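Lytic polysaccharide monooxygenase (Neurospora crassa, PDB 4QI8) probably cleaves cellulose chains by oxidising their glycosidic bonds at a single copper ion, which must first be reduced, with O2 or H2O2 as cosubstrate. Local coordinates at residues S188-L193 and S203-G208; S111-S116 and I194-P199; P75-L80 and E141-H146; W99-H104 and P207-F212. All blocks are in the same frame, centred on the assembly; numbering follows the deposited sequence.

Interaction 1. Residues S188-L193 and S203-G208; sequences SDPGIL and SYKNPG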
loop_
_atom_site.group_PDB
_atom_site.type_symbol
_atom_site.label_atom_id
_atom_site.label_comp_id
_atom_site.label_asym_id
_atom_site.label_seq_id
_atom_site.Cartn_x
_atom_site.Cartn_y
_atom_site.Cartn_z
ATOM N N SER A 188 -15.174 -8.295 -7.460
ATOM C CA SER A 188 -16.433 -8.443 -6.740
ATOM C C SER A 188 -16.292 -8.303 -5.227
ATOM O O SER A 188 -17.276 -8.417 -4.504
ATOM C CB SER A 188 -17.036 -9.813 -7.042
ATOM O OG SER A 188 -16.098 -10.818 -6.701
ATOM N N ASP A 189 -15.080 -8.101 -4.726
ATOM C CA ASP A 189 -14.909 -8.025 -3.281
ATOM C C ASP A 189 -15.762 -6.881 -2.719
ATOM O O ASP A 189 -15.895 -5.833 -3.338
ATOM C CB ASP A 189 -13.450 -7.784 -2.889
ATOM C CG ASP A 189 -12.550 -8.996 -3.108
ATOM O OD1 ASP A 189 -13.055 -10.128 -3.257
ATOM O OD2 ASP A 189 -11.316 -8.800 -3.119
ATOM N N PRO A 190 -16.350 -7.077 -1.535
ATOM C CA PRO A 190 -17.348 -6.126 -1.031
ATOM C C PRO A 190 -16.804 -4.763 -0.624
ATOM O O PRO A 190 -17.599 -3.846 -0.428
ATOM C CB PRO A 190 -17.957 -6.859 0.177
ATOM C CG PRO A 190 -16.933 -7.830 0.579
ATOM C CD PRO A 190 -16.299 -8.289 -0.700
ATOM N N GLY A 191 -15.489 -4.625 -0.491
ATOM C CA GLY A 191 -14.874 -3.331 -0.261
ATOM C C GLY A 191 -14.300 -2.691 -1.519
ATOM O O GLY A 191 -13.685 -1.627 -1.439
ATOM N N ILE A 192 -14.508 -3.343 -2.664
ATOM C CA ILE A 192 -14.049 -2.869 -3.974
ATOM C C ILE A 192 -15.256 -2.548 -4.871
ATOM O O ILE A 192 -15.301 -1.482 -5.495
ATOM C CB ILE A 192 -13.097 -3.900 -4.621
ATOM C CG1 ILE A 192 -11.814 -3.990 -3.799
ATOM C CG2 ILE A 192 -12.782 -3.527 -6.064
ATOM C CD1 ILE A 192 -10.849 -5.073 -4.235
ATOM N N LEU A 193 -16.206 -3.485 -4.934
ATOM C CA LEU A 193 -17.489 -3.284 -5.603
ATOM C C LEU A 193 -18.461 -2.824 -4.533
ATOM O O LEU A 193 -18.984 -3.634 -3.767
ATOM C CB LEU A 193 -17.977 -4.588 -6.234
ATOM C CG LEU A 193 -19.230 -4.462 -7.097
ATOM C CD1 LEU A 193 -18.874 -3.745 -8.385
ATOM C CD2 LEU A 193 -19.869 -5.817 -7.387
ATOM N N SER A 203 -21.119 -0.310 7.402
ATOM C CA SER A 203 -19.896 -1.051 7.667
ATOM C C SER A 203 -19.071 -1.014 6.393
ATOM O O SER A 203 -19.570 -0.616 5.345
ATOM C CB SER A 203 -20.209 -2.494 8.047
ATOM O OG SER A 203 -20.883 -3.149 6.993
ATOM N N TYR A 204 -17.810 -1.411 6.495
ATOM C CA TYR A 204 -16.911 -1.410 5.344
ATOM C C TYR A 204 -15.910 -2.547 5.495
ATOM O O TYR A 204 -15.155 -2.592 6.463
ATOM C CB TYR A 204 -16.174 -0.061 5.173
ATOM C CG TYR A 204 -15.208 -0.139 4.011
ATOM C CD1 TYR A 204 -15.684 -0.196 2.716
ATOM C CD2 TYR A 204 -13.830 -0.217 4.205
ATOM C CE1 TYR A 204 -14.822 -0.326 1.641
ATOM C CE2 TYR A 204 -12.964 -0.356 3.139
ATOM C CZ TYR A 204 -13.463 -0.412 1.861
ATOM O OH TYR A 204 -12.590 -0.589 0.824
ATOM N N LYS A 205 -15.906 -3.465 4.534
ATOM C CA LYS A 205 -14.987 -4.588 4.573
ATOM C C LYS A 205 -13.765 -4.300 3.703
ATOM O O LYS A 205 -13.808 -4.435 2.481
ATOM C CB LYS A 205 -15.677 -5.852 4.065
ATOM C CG LYS A 205 -14.815 -7.105 4.141
ATOM C CD LYS A 205 -14.402 -7.404 5.560
ATOM C CE LYS A 205 -13.581 -8.680 5.657
ATOM N NZ LYS A 205 -13.095 -8.857 7.054
ATOM N N ASN A 206 -12.659 -3.902 4.325
ATOM C CA ASN A 206 -11.442 -3.666 3.556
ATOM C C ASN A 206 -11.075 -4.906 2.761
ATOM O O ASN A 206 -11.140 -6.017 3.283
ATOM C CB ASN A 206 -10.267 -3.365 4.474
ATOM C CG ASN A 206 -10.463 -2.108 5.275
ATOM O OD1 ASN A 206 -11.144 -2.117 6.301
ATOM N ND2 ASN A 206 -9.877 -1.008 4.812
ATOM N N PRO A 207 -10.615 -4.733 1.517
ATOM C CA PRO A 207 -10.157 -5.905 0.780
ATOM C C PRO A 207 -8.810 -6.376 1.305
ATOM O O PRO A 207 -8.039 -5.623 1.917
ATOM C CB PRO A 207 -10.071 -5.396 -0.664
ATOM C CG PRO A 207 -9.735 -3.965 -0.510
ATOM C CD PRO A 207 -10.483 -3.504 0.721
ATOM N N GLY A 208 -8.548 -7.650 1.070
ATOM C CA GLY A 208 -7.300 -8.255 1.465
ATOM C C GLY A 208 -7.356 -8.939 2.819
ATOM O O GLY A 208 -8.403 -9.020 3.467
HETATM O O HOH W 1 -10.418 -9.119 -0.512
HETATM O O HOH W 2 -17.889 -3.445 2.410
HETATM O O HOH W 3 -13.468 -6.377 0.403
#

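Interaction 2. Residues S111-S116 and I194-P199; sequences SQLTWS and ININYP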
loop_
_atom_site.group_PDB
_atom_site.type_symbol
_atom_site.label_atom_id
_atom_site.label_comp_id
_atom_site.label_asym_id
_atom_site.label_seq_id
_atom_site.Cartn_x
_atom_site.Cartn_y
_atom_site.Cartn_z
ATOM N N SER A 111 -23.829 10.031 8.378
ATOM C CA SER A 111 -24.740 10.280 7.268
ATOM C C SER A 111 -24.048 9.985 5.948
ATOM O O SER A 111 -24.692 9.592 4.991
ATOM C CB SER A 111 -25.233 11.725 7.280
ATOM O OG SER A 111 -24.153 12.636 7.221
ATOM N N GLN A 112 -22.744 10.211 5.907
ATOM C CA GLN A 112 -21.883 9.718 4.842
ATOM C C GLN A 112 -20.694 9.053 5.498
ATOM O O GLN A 112 -20.504 9.180 6.707
ATOM C CB GLN A 112 -21.409 10.861 3.947
ATOM C CG GLN A 112 -22.470 11.345 2.981
ATOM C CD GLN A 112 -22.820 10.291 1.949
ATOM O OE1 GLN A 112 -23.780 9.546 2.113
ATOM N NE2 GLN A 112 -22.031 10.213 0.885
ATOM N N LEU A 113 -19.911 8.324 4.714
ATOM C CA LEU A 113 -18.638 7.820 5.190
ATOM C C LEU A 113 -17.628 8.955 5.110
ATOM O O LEU A 113 -17.550 9.643 4.099
ATOM C CB LEU A 113 -18.167 6.642 4.333
ATOM C CG LEU A 113 -19.089 5.422 4.271
ATOM C CD1 LEU A 113 -18.403 4.324 3.492
ATOM C CD2 LEU A 113 -19.492 4.941 5.657
ATOM N N THR A 114 -16.890 9.179 6.181
ATOM C CA THR A 114 -15.783 10.129 6.132
ATOM C C THR A 114 -14.480 9.391 6.385
ATOM O O THR A 114 -14.414 8.438 7.173
ATOM C CB THR A 114 -15.972 11.292 7.108
ATOM O OG1 THR A 114 -16.187 10.777 8.419
ATOM C CG2 THR A 114 -17.175 12.147 6.706
ATOM N N TRP A 115 -13.458 9.821 5.674
ATOM C CA TRP A 115 -12.181 9.133 5.641
ATOM C C TRP A 115 -11.096 10.063 6.147
ATOM O O TRP A 115 -10.932 11.171 5.634
ATOM C CB TRP A 115 -11.878 8.695 4.208
ATOM C CG TRP A 115 -12.975 7.854 3.593
ATOM C CD1 TRP A 115 -14.073 8.309 2.919
ATOM C CD2 TRP A 115 -13.069 6.417 3.589
ATOM N NE1 TRP A 115 -14.844 7.245 2.501
ATOM C CE2 TRP A 115 -14.252 6.077 2.903
ATOM C CE3 TRP A 115 -12.272 5.391 4.109
ATOM C CZ2 TRP A 115 -14.654 4.754 2.722
ATOM C CZ3 TRP A 115 -12.675 4.078 3.932
ATOM C CH2 TRP A 115 -13.846 3.769 3.224
ATOM N N SER A 116 -10.341 9.611 7.143
ATOM C CA SER A 116 -9.249 10.406 7.680
ATOM C C SER A 116 -8.161 10.648 6.646
ATOM O O SER A 116 -7.381 11.578 6.806
ATOM C CB SER A 116 -8.642 9.742 8.912
ATOM O OG SER A 116 -8.038 8.508 8.569
ATOM N N ILE A 194 -18.702 -1.521 -4.475
ATOM C CA ILE A 194 -19.426 -0.942 -3.369
ATOM C C ILE A 194 -19.972 0.418 -3.752
ATOM O O ILE A 194 -19.286 1.213 -4.397
ATOM C CB ILE A 194 -18.496 -0.826 -2.106
ATOM C CG1 ILE A 194 -19.248 -0.215 -0.921
ATOM C CG2 ILE A 194 -17.228 -0.046 -2.415
ATOM C CD1 ILE A 194 -18.454 -0.250 0.377
ATOM N N ASN A 195 -21.216 0.657 -3.348
ATOM C CA ASN A 195 -21.805 1.984 -3.415
ATOM C C ASN A 195 -21.661 2.652 -2.054
ATOM O O ASN A 195 -22.367 2.293 -1.104
ATOM C CB ASN A 195 -23.276 1.879 -3.802
ATOM C CG ASN A 195 -24.003 3.188 -3.664
ATOM O OD1 ASN A 195 -23.395 4.265 -3.636
ATOM N ND2 ASN A 195 -25.327 3.107 -3.565
ATOM N N ILE A 196 -20.745 3.620 -1.960
ATOM C CA ILE A 196 -20.496 4.296 -0.678
ATOM C C ILE A 196 -21.409 5.483 -0.485
ATOM O O ILE A 196 -21.354 6.140 0.542
ATOM C CB ILE A 196 -19.010 4.729 -0.485
ATOM C CG1 ILE A 196 -18.608 5.779 -1.516
ATOM C CG2 ILE A 196 -18.098 3.520 -0.531
ATOM C CD1 ILE A 196 -17.293 6.452 -1.201
ATOM N N ASN A 197 -22.259 5.766 -1.447
ATOM C CA ASN A 197 -22.975 7.007 -1.438
ATOM C C ASN A 197 -24.321 6.772 -0.735
ATOM O O ASN A 197 -24.393 6.840 0.496
ATOM C CB ASN A 197 -23.017 7.538 -2.873
ATOM C CG ASN A 197 -21.603 7.779 -3.426
ATOM O OD1 ASN A 197 -21.183 7.217 -4.464
ATOM N ND2 ASN A 197 -20.859 8.597 -2.732
ATOM N N TYR A 198 -25.364 6.471 -1.474
ATOM C CA TYR A 198 -26.688 6.276 -0.854
ATOM C C TYR A 198 -27.373 5.047 -1.422
ATOM O O TYR A 198 -27.369 4.885 -2.591
ATOM C CB TYR A 198 -27.567 7.502 -1.089
ATOM C CG TYR A 198 -27.075 8.724 -0.370
ATOM C CD1 TYR A 198 -27.398 8.951 0.955
ATOM C CD2 TYR A 198 -26.261 9.640 -1.009
ATOM C CE1 TYR A 198 -26.936 10.053 1.635
ATOM C CE2 TYR A 198 -25.796 10.746 -0.342
ATOM C CZ TYR A 198 -26.131 10.951 0.987
ATOM O OH TYR A 198 -25.646 12.066 1.636
ATOM N N PRO A 199 -27.980 4.209 -0.596
ATOM C CA PRO A 199 -27.926 4.263 0.865
ATOM C C PRO A 199 -26.496 4.117 1.333
ATOM O O PRO A 199 -25.698 3.408 0.726
ATOM C CB PRO A 199 -28.741 3.045 1.302
ATOM C CG PRO A 199 -29.562 2.688 0.153
ATOM C CD PRO A 199 -28.784 3.066 -1.056
HETATM O O HOH W 4 -20.158 8.221 1.800
#

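Interaction 3. Residues P75-L80 and E141-H146; sequences PMQFYL and EHIGLH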
loop_
_atom_site.group_PDB
_atom_site.type_symbol
_atom_site.label_atom_id
_atom_site.label_comp_id
_atom_site.label_asym_id
_atom_site.label_seq_id
_atom_site.Cartn_x
_atom_site.Cartn_y
_atom_site.Cartn_z
ATOM N N PRO A 75 -10.072 3.989 1.486
ATOM C CA PRO A 75 -9.031 3.627 2.451
ATOM C C PRO A 75 -7.601 3.646 1.920
ATOM O O PRO A 75 -7.330 3.212 0.800
ATOM C CB PRO A 75 -9.389 2.184 2.798
ATOM C CG PRO A 75 -9.959 1.664 1.524
ATOM C CD PRO A 75 -10.783 2.797 0.989
ATOM N N MET A 76 -6.694 4.129 2.764
ATOM C CA MET A 76 -5.288 3.763 2.650
ATOM C C MET A 76 -5.061 2.368 3.216
ATOM O O MET A 76 -5.638 2.003 4.251
ATOM C CB MET A 76 -4.398 4.718 3.441
ATOM C CG MET A 76 -4.344 6.121 2.913
ATOM S SD MET A 76 -3.644 6.264 1.247
ATOM C CE MET A 76 -2.043 5.557 1.472
ATOM N N GLN A 77 -4.175 1.610 2.576
ATOM C CA GLN A 77 -3.720 0.323 3.109
ATOM C C GLN A 77 -2.228 0.187 2.818
ATOM O O GLN A 77 -1.743 0.674 1.793
ATOM C CB GLN A 77 -4.507 -0.853 2.516
ATOM C CG GLN A 77 -5.999 -0.590 2.445
ATOM C CD GLN A 77 -6.872 -1.819 2.253
ATOM O OE1 GLN A 77 -7.976 -1.877 2.791
ATOM N NE2 GLN A 77 -6.404 -2.788 1.480
ATOM N N PHE A 78 -1.508 -0.474 3.721
ATOM C CA PHE A 78 -0.075 -0.713 3.560
ATOM C C PHE A 78 0.257 -2.178 3.798
ATOM O O PHE A 78 -0.279 -2.809 4.715
ATOM C CB PHE A 78 0.749 0.151 4.535
ATOM C CG PHE A 78 0.666 1.630 4.269
ATOM C CD1 PHE A 78 1.473 2.223 3.305
ATOM C CD2 PHE A 78 -0.220 2.431 4.978
ATOM C CE1 PHE A 78 1.399 3.573 3.065
ATOM C CE2 PHE A 78 -0.305 3.786 4.718
ATOM C CZ PHE A 78 0.502 4.352 3.762
ATOM N N TYR A 79 1.170 -2.700 2.983
ATOM C CA TYR A 79 1.631 -4.073 3.078
ATOM C C TYR A 79 3.154 -4.104 3.047
ATOM O O TYR A 79 3.794 -3.262 2.405
ATOM C CB TYR A 79 1.150 -4.908 1.900
ATOM C CG TYR A 79 -0.334 -5.164 1.761
ATOM C CD1 TYR A 79 -1.211 -4.169 1.354
ATOM C CD2 TYR A 79 -0.857 -6.441 1.991
ATOM C CE1 TYR A 79 -2.575 -4.438 1.185
ATOM C CE2 TYR A 79 -2.199 -6.716 1.805
ATOM C CZ TYR A 79 -3.051 -5.721 1.413
ATOM O OH TYR A 79 -4.375 -6.027 1.224
ATOM N N LEU A 80 3.715 -5.118 3.698
ATOM C CA LEU A 80 5.135 -5.423 3.595
ATOM C C LEU A 80 5.359 -6.776 2.933
ATOM O O LEU A 80 4.523 -7.677 3.036
ATOM C CB LEU A 80 5.754 -5.501 4.988
ATOM C CG LEU A 80 6.024 -4.168 5.679
ATOM C CD1 LEU A 80 6.416 -4.377 7.141
ATOM C CD2 LEU A 80 7.130 -3.385 4.961
ATOM N N GLU A 141 -1.166 1.785 -0.943
ATOM C CA GLU A 141 -2.300 1.965 -1.827
ATOM C C GLU A 141 -3.354 2.845 -1.195
ATOM O O GLU A 141 -3.612 2.780 0.008
ATOM C CB GLU A 141 -2.930 0.644 -2.275
ATOM C CG GLU A 141 -3.838 -0.019 -1.257
ATOM C CD GLU A 141 -4.323 -1.398 -1.676
ATOM O OE1 GLU A 141 -4.467 -2.244 -0.765
ATOM O OE2 GLU A 141 -4.498 -1.662 -2.892
ATOM N N HIS A 142 -3.952 3.669 -2.042
ATOM C CA HIS A 142 -5.201 4.311 -1.730
ATOM C C HIS A 142 -6.244 3.762 -2.693
ATOM O O HIS A 142 -5.986 3.666 -3.898
ATOM C CB HIS A 142 -5.138 5.825 -1.887
ATOM C CG HIS A 142 -6.364 6.470 -1.355
ATOM N ND1 HIS A 142 -7.271 7.141 -2.148
ATOM C CD2 HIS A 142 -6.886 6.438 -0.107
ATOM C CE1 HIS A 142 -8.288 7.516 -1.394
ATOM N NE2 HIS A 142 -8.083 7.094 -0.159
ATOM N N ILE A 143 -7.422 3.430 -2.170
ATOM C CA ILE A 143 -8.498 2.904 -3.004
ATOM C C ILE A 143 -9.613 3.936 -3.066
ATOM O O ILE A 143 -10.346 4.128 -2.097
ATOM C CB ILE A 143 -9.046 1.554 -2.479
ATOM C CG1 ILE A 143 -7.899 0.608 -2.098
ATOM C CG2 ILE A 143 -9.917 0.936 -3.543
ATOM C CD1 ILE A 143 -8.351 -0.732 -1.506
ATOM N N GLY A 144 -9.730 4.626 -4.199
ATOM C CA GLY A 144 -10.771 5.620 -4.387
ATOM C C GLY A 144 -12.071 4.951 -4.772
ATOM O O GLY A 144 -12.143 4.272 -5.800
ATOM N N LEU A 145 -13.097 5.161 -3.949
ATOM C CA LEU A 145 -14.352 4.414 -4.047
ATOM C C LEU A 145 -15.564 5.232 -4.500
ATOM O O LEU A 145 -16.689 4.749 -4.458
ATOM C CB LEU A 145 -14.673 3.765 -2.696
ATOM C CG LEU A 145 -13.671 2.712 -2.230
ATOM C CD1 LEU A 145 -14.034 2.265 -0.835
ATOM C CD2 LEU A 145 -13.623 1.523 -3.174
ATOM N N HIS A 146 -15.347 6.474 -4.909
ATOM C CA HIS A 146 -16.459 7.367 -5.217
ATOM C C HIS A 146 -17.408 6.856 -6.304
ATOM O O HIS A 146 -18.587 7.214 -6.267
ATOM C CB HIS A 146 -15.957 8.775 -5.555
ATOM C CG HIS A 146 -14.819 8.799 -6.515
ATOM N ND1 HIS A 146 -13.581 8.280 -6.204
ATOM C CD2 HIS A 146 -14.732 9.274 -7.776
ATOM C CE1 HIS A 146 -12.779 8.436 -7.244
ATOM N NE2 HIS A 146 -13.455 9.034 -8.210
#

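Interaction 4. Residues W99-H104 and P207-F212; sequences WFKIYH and PGPSVF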
loop_
_atom_site.group_PDB
_atom_site.type_symbol
_atom_site.label_atom_id
_atom_site.label_comp_id
_atom_site.label_asym_id
_atom_site.label_seq_id
_atom_site.Cartn_x
_atom_site.Cartn_y
_atom_site.Cartn_z
ATOM N N TRP A 99 3.041 -10.935 0.642
ATOM C CA TRP A 99 2.636 -9.632 1.158
ATOM C C TRP A 99 1.742 -9.792 2.380
ATOM O O TRP A 99 0.737 -10.498 2.311
ATOM C CB TRP A 99 1.871 -8.862 0.081
ATOM C CG TRP A 99 2.691 -8.537 -1.129
ATOM C CD1 TRP A 99 2.797 -9.277 -2.267
ATOM C CD2 TRP A 99 3.526 -7.391 -1.316
ATOM N NE1 TRP A 99 3.642 -8.661 -3.161
ATOM C CE2 TRP A 99 4.111 -7.502 -2.592
ATOM C CE3 TRP A 99 3.842 -6.287 -0.520
ATOM C CZ2 TRP A 99 4.993 -6.539 -3.094
ATOM C CZ3 TRP A 99 4.723 -5.340 -1.016
ATOM C CH2 TRP A 99 5.274 -5.464 -2.295
ATOM N N PHE A 100 2.086 -9.112 3.470
ATOM C CA PHE A 100 1.200 -9.069 4.628
ATOM C C PHE A 100 0.828 -7.628 4.915
ATOM O O PHE A 100 1.620 -6.704 4.719
ATOM C CB PHE A 100 1.784 -9.781 5.868
ATOM C CG PHE A 100 3.114 -9.255 6.351
ATOM C CD1 PHE A 100 4.295 -9.668 5.764
ATOM C CD2 PHE A 100 3.179 -8.383 7.425
ATOM C CE1 PHE A 100 5.514 -9.208 6.220
ATOM C CE2 PHE A 100 4.396 -7.935 7.899
ATOM C CZ PHE A 100 5.567 -8.350 7.298
ATOM N N LYS A 101 -0.415 -7.456 5.348
ATOM C CA LYS A 101 -0.976 -6.148 5.603
ATOM C C LYS A 101 -0.558 -5.668 6.975
ATOM O O LYS A 101 -0.685 -6.403 7.952
ATOM C CB LYS A 101 -2.494 -6.227 5.522
ATOM C CG LYS A 101 -3.205 -4.900 5.711
ATOM C CD LYS A 101 -4.719 -5.063 5.735
ATOM C CE LYS A 101 -5.294 -5.304 4.358
ATOM N NZ LYS A 101 -6.732 -5.685 4.451
ATOM N N ILE A 102 -0.081 -4.429 7.052
ATOM C CA ILE A 102 0.268 -3.828 8.334
ATOM C C ILE A 102 -0.634 -2.661 8.735
ATOM O O ILE A 102 -0.538 -2.180 9.859
ATOM C CB ILE A 102 1.757 -3.418 8.428
ATOM C CG1 ILE A 102 2.120 -2.362 7.380
ATOM C CG2 ILE A 102 2.635 -4.651 8.298
ATOM C CD1 ILE A 102 3.498 -1.779 7.596
ATOM N N TYR A 103 -1.520 -2.230 7.847
ATOM C CA TYR A 103 -2.463 -1.168 8.157
ATOM C C TYR A 103 -3.586 -1.186 7.138
ATOM O O TYR A 103 -3.335 -1.346 5.943
ATOM C CB TYR A 103 -1.776 0.209 8.111
ATOM C CG TYR A 103 -2.753 1.365 8.234
ATOM C CD1 TYR A 103 -3.330 1.941 7.112
ATOM C CD2 TYR A 103 -3.109 1.871 9.479
ATOM C CE1 TYR A 103 -4.237 2.974 7.227
ATOM C CE2 TYR A 103 -4.019 2.912 9.604
ATOM C CZ TYR A 103 -4.575 3.464 8.477
ATOM O OH TYR A 103 -5.481 4.499 8.593
ATOM N N HIS A 104 -4.812 -0.975 7.600
ATOM C CA HIS A 104 -5.877 -0.547 6.711
ATOM C C HIS A 104 -6.792 0.441 7.408
ATOM O O HIS A 104 -6.967 0.409 8.626
ATOM C CB HIS A 104 -6.627 -1.718 6.047
ATOM C CG HIS A 104 -7.412 -2.613 6.961
ATOM N ND1 HIS A 104 -7.799 -3.861 6.541
ATOM C CD2 HIS A 104 -7.930 -2.454 8.206
ATOM C CE1 HIS A 104 -8.506 -4.446 7.488
ATOM N NE2 HIS A 104 -8.597 -3.618 8.514
ATOM N N PRO A 207 -10.615 -4.733 1.517
ATOM C CA PRO A 207 -10.157 -5.905 0.780
ATOM C C PRO A 207 -8.810 -6.376 1.305
ATOM O O PRO A 207 -8.039 -5.623 1.917
ATOM C CB PRO A 207 -10.071 -5.396 -0.664
ATOM C CG PRO A 207 -9.735 -3.965 -0.510
ATOM C CD PRO A 207 -10.483 -3.504 0.721
ATOM N N GLY A 208 -8.548 -7.650 1.070
ATOM C CA GLY A 208 -7.300 -8.255 1.465
ATOM C C GLY A 208 -7.356 -8.939 2.819
ATOM O O GLY A 208 -8.403 -9.020 3.467
ATOM N N PRO A 209 -6.198 -9.413 3.273
ATOM C CA PRO A 209 -6.097 -10.195 4.502
ATOM C C PRO A 209 -6.224 -9.336 5.737
ATOM O O PRO A 209 -6.265 -8.110 5.668
ATOM C CB PRO A 209 -4.702 -10.805 4.397
ATOM C CG PRO A 209 -3.922 -9.788 3.610
ATOM C CD PRO A 209 -4.896 -9.283 2.589
ATOM N N SER A 210 -6.293 -10.010 6.870
ATOM C CA SER A 210 -6.300 -9.345 8.158
ATOM C C SER A 210 -5.018 -8.553 8.388
ATOM O O SER A 210 -3.976 -8.899 7.857
ATOM C CB SER A 210 -6.442 -10.395 9.256
ATOM O OG SER A 210 -7.606 -11.185 9.067
ATOM N N VAL A 211 -5.097 -7.503 9.201
ATOM C CA VAL A 211 -3.917 -6.734 9.588
ATOM C C VAL A 211 -3.076 -7.547 10.560
ATOM O O VAL A 211 -3.546 -8.014 11.593
ATOM C CB VAL A 211 -4.297 -5.376 10.224
ATOM C CG1 VAL A 211 -3.056 -4.623 10.709
ATOM C CG2 VAL A 211 -5.083 -4.516 9.227
ATOM N N PHE A 212 -1.810 -7.697 10.221
ATOM C CA PHE A 212 -0.861 -8.355 11.088
ATOM C C PHE A 212 -0.363 -7.388 12.150
ATOM O O PHE A 212 0.065 -6.284 11.828
ATOM C CB PHE A 212 0.322 -8.860 10.272
ATOM C CG PHE A 212 1.443 -9.337 11.125
ATOM C CD1 PHE A 212 1.442 -10.618 11.634
ATOM C CD2 PHE A 212 2.480 -8.483 11.477
ATOM C CE1 PHE A 212 2.462 -11.049 12.463
ATOM C CE2 PHE A 212 3.500 -8.908 12.301
ATOM C CZ PHE A 212 3.496 -10.191 12.788
HETATM O O HOH W 5 -1.758 -9.668 6.409
HETATM O O HOH W 6 0.254 -3.596 12.087
#

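Interaction 1. Residues S188-L193 and S203-G208
A loop-on-loop contact sets the turn around G191 against Y204, K205 and P207 of the C-terminal arm, both well past strand 178-179. Inside the turn, D189 O takes bonds from both I192 N and L193 N, which folds the chain tightly. Y204 OH donates to G191 O over 2.7 Å. The Y204 ring, with CG anti to the backbone N (chi1 177°), turns an edge to the same carbonyl. With no side chain at G191, its CA can come within 3.1 Å of K205 O in a CA-H...O contact. Next to it, I192 lays CD1 slantwise against P207 CB at 3.7 Å. Three waters bridge the two loops: one joins D189 OD2, which also accepts from K186 N, to G208 N; the second joins P190 O to K205 N, and the third G191 N to K205 O. Beyond the two loops, the Y204 ring meets W115 edge-to-face, just past strand 113-114, and touches P75, which leads into strand 76-82.

Interaction 2. Residues S111-S116 and I194-P199
The loop I194-P199, shaped by an Asx turn at N195, sets I196 and Y198 against L113, on strand 113-114 of the small hairpin with 108-109, and Q112 just before it. N195 OD1 accepts from N197 N at 2.9 Å, the donor standing above the carbonyl plane, while N195 ND2 reaches Y198 O, also at 2.9 Å, just ahead of the cis peptide bond that leads into P199. One amide thus ties together both sides of a tight loop. Across the contact, the apolar part is small: L113 CD1 rests 4.0 Å from I196 CB, the two branched side chains passing at a slant. Beside them a water accepts from L113 N at 2.9 Å and donates to I196 O at 2.7 Å, linking the two backbones through solvent. Farther out, Q112 bends at chi2 (-66°), which lays its amide group over one face of the Y198 ring, the planes only 19° apart and Q112 CD 3.5 Å from Y198 CZ. The two side chains cross at about a right angle, and the amide sits near the phenol end of the ring. The I196 side chain is about 5 Å from that of H146, likely an O2-binding residue, and the arrangement is consistent with the long C-terminal loop of AA9 enzymes, which flanks the copper face.

Interaction 3. Residues P75-L80 and E141-H146
Strands 76-80 and 141-144 run antiparallel, with Q77 and E141 as a hydrogen-bonded pair, linked by Q77 N to E141 O at 2.9 Å and E141 N to Q77 O at 3.0 Å, and M76 and H142 as the adjoining non-hydrogen-bonded pair. I143 N closes the ladder on P75 O. On one face, Q77 and E141 lie side by side, pointing the same way. Q77 NE2 donates to E141 OE1 at 3.0 Å, approaching from above the carboxylate plane. The same OE1 accepts from Y185 OH, and OE2 forms a salt bridge with R139, so this buried carboxylate is gripped at both oxygens, which would probably favour its ionised form. Q77 OE1 turns to N206. Just before the strand, P75 packs with CD 3.8 Å from L145 CD1. On the other face, M76 is bent at chi2 (-63°) and chi3, bringing SD to 4.4 Å from the centroid of the H142 ring, obliquely, as a Met-aromatic contact. H142 ND1 meets Y2 OH. The pair belongs to the sheet of the AA9 beta-sandwich whose end near H142 lies beside the copper ligands H1, H72 and Y157, the last two with side chains about 4 Å from that of H142.

Interaction 4. Residues W99-H104 and P207-F212
K101 leaves its backbone with CG anti to N (chi1 -177°), crossing V211 at about a right angle with CD 3.6 Å from V211 CG2, then bends at chi3 (-75°), and this turn delivers NZ among the carbonyls of P207 and P209. NZ donates to P209 O at 2.8 Å in the carbonyl plane, to P207 O at 2.9 Å from above P207's own carbonyl plane, and to H104 ND1 at 3.0 Å. Three acceptors therefore hold the buried ammonium and fix the curl of P207-P209 around it. V211 CG2 also sits 3.6 Å from the centroid of the H104 ring, squarely over one face, as a CH-pi contact. At the far end the F100 edge meets the F212 face, offset, centroids 5.5 Å apart and planes at 76°. F212 N binds K101 O at 2.8 Å. The C-terminal tail thus crosses a sandwich strand beside its classic beta bulge, where I102 and Y103 both face F78.

Interaction 3 is part of the sheet itself, whereas interactions 1, 2 and 4 involve the long chain that follows strand 178-179. Strands 76-82 of interaction 3 and 99-104 of interaction 4 are neighbours in one sheet, joined by the backbone bond L80 N to F100 O at 2.8 Å. Interaction 1 meets interaction 3 where N206 ND2 approaches Q77 OE1 at 2.9 Å, and it shares P207 and G208 with interaction 4. Interaction 2 adjoins interaction 1 through Y204 CD1 and I194 CD1, 3.6 Å apart. Toward the active site, the H142 side chain lies about 8 Å from the copper ion and that of I196 about 13 Å, whereas interaction 4 is remote from it.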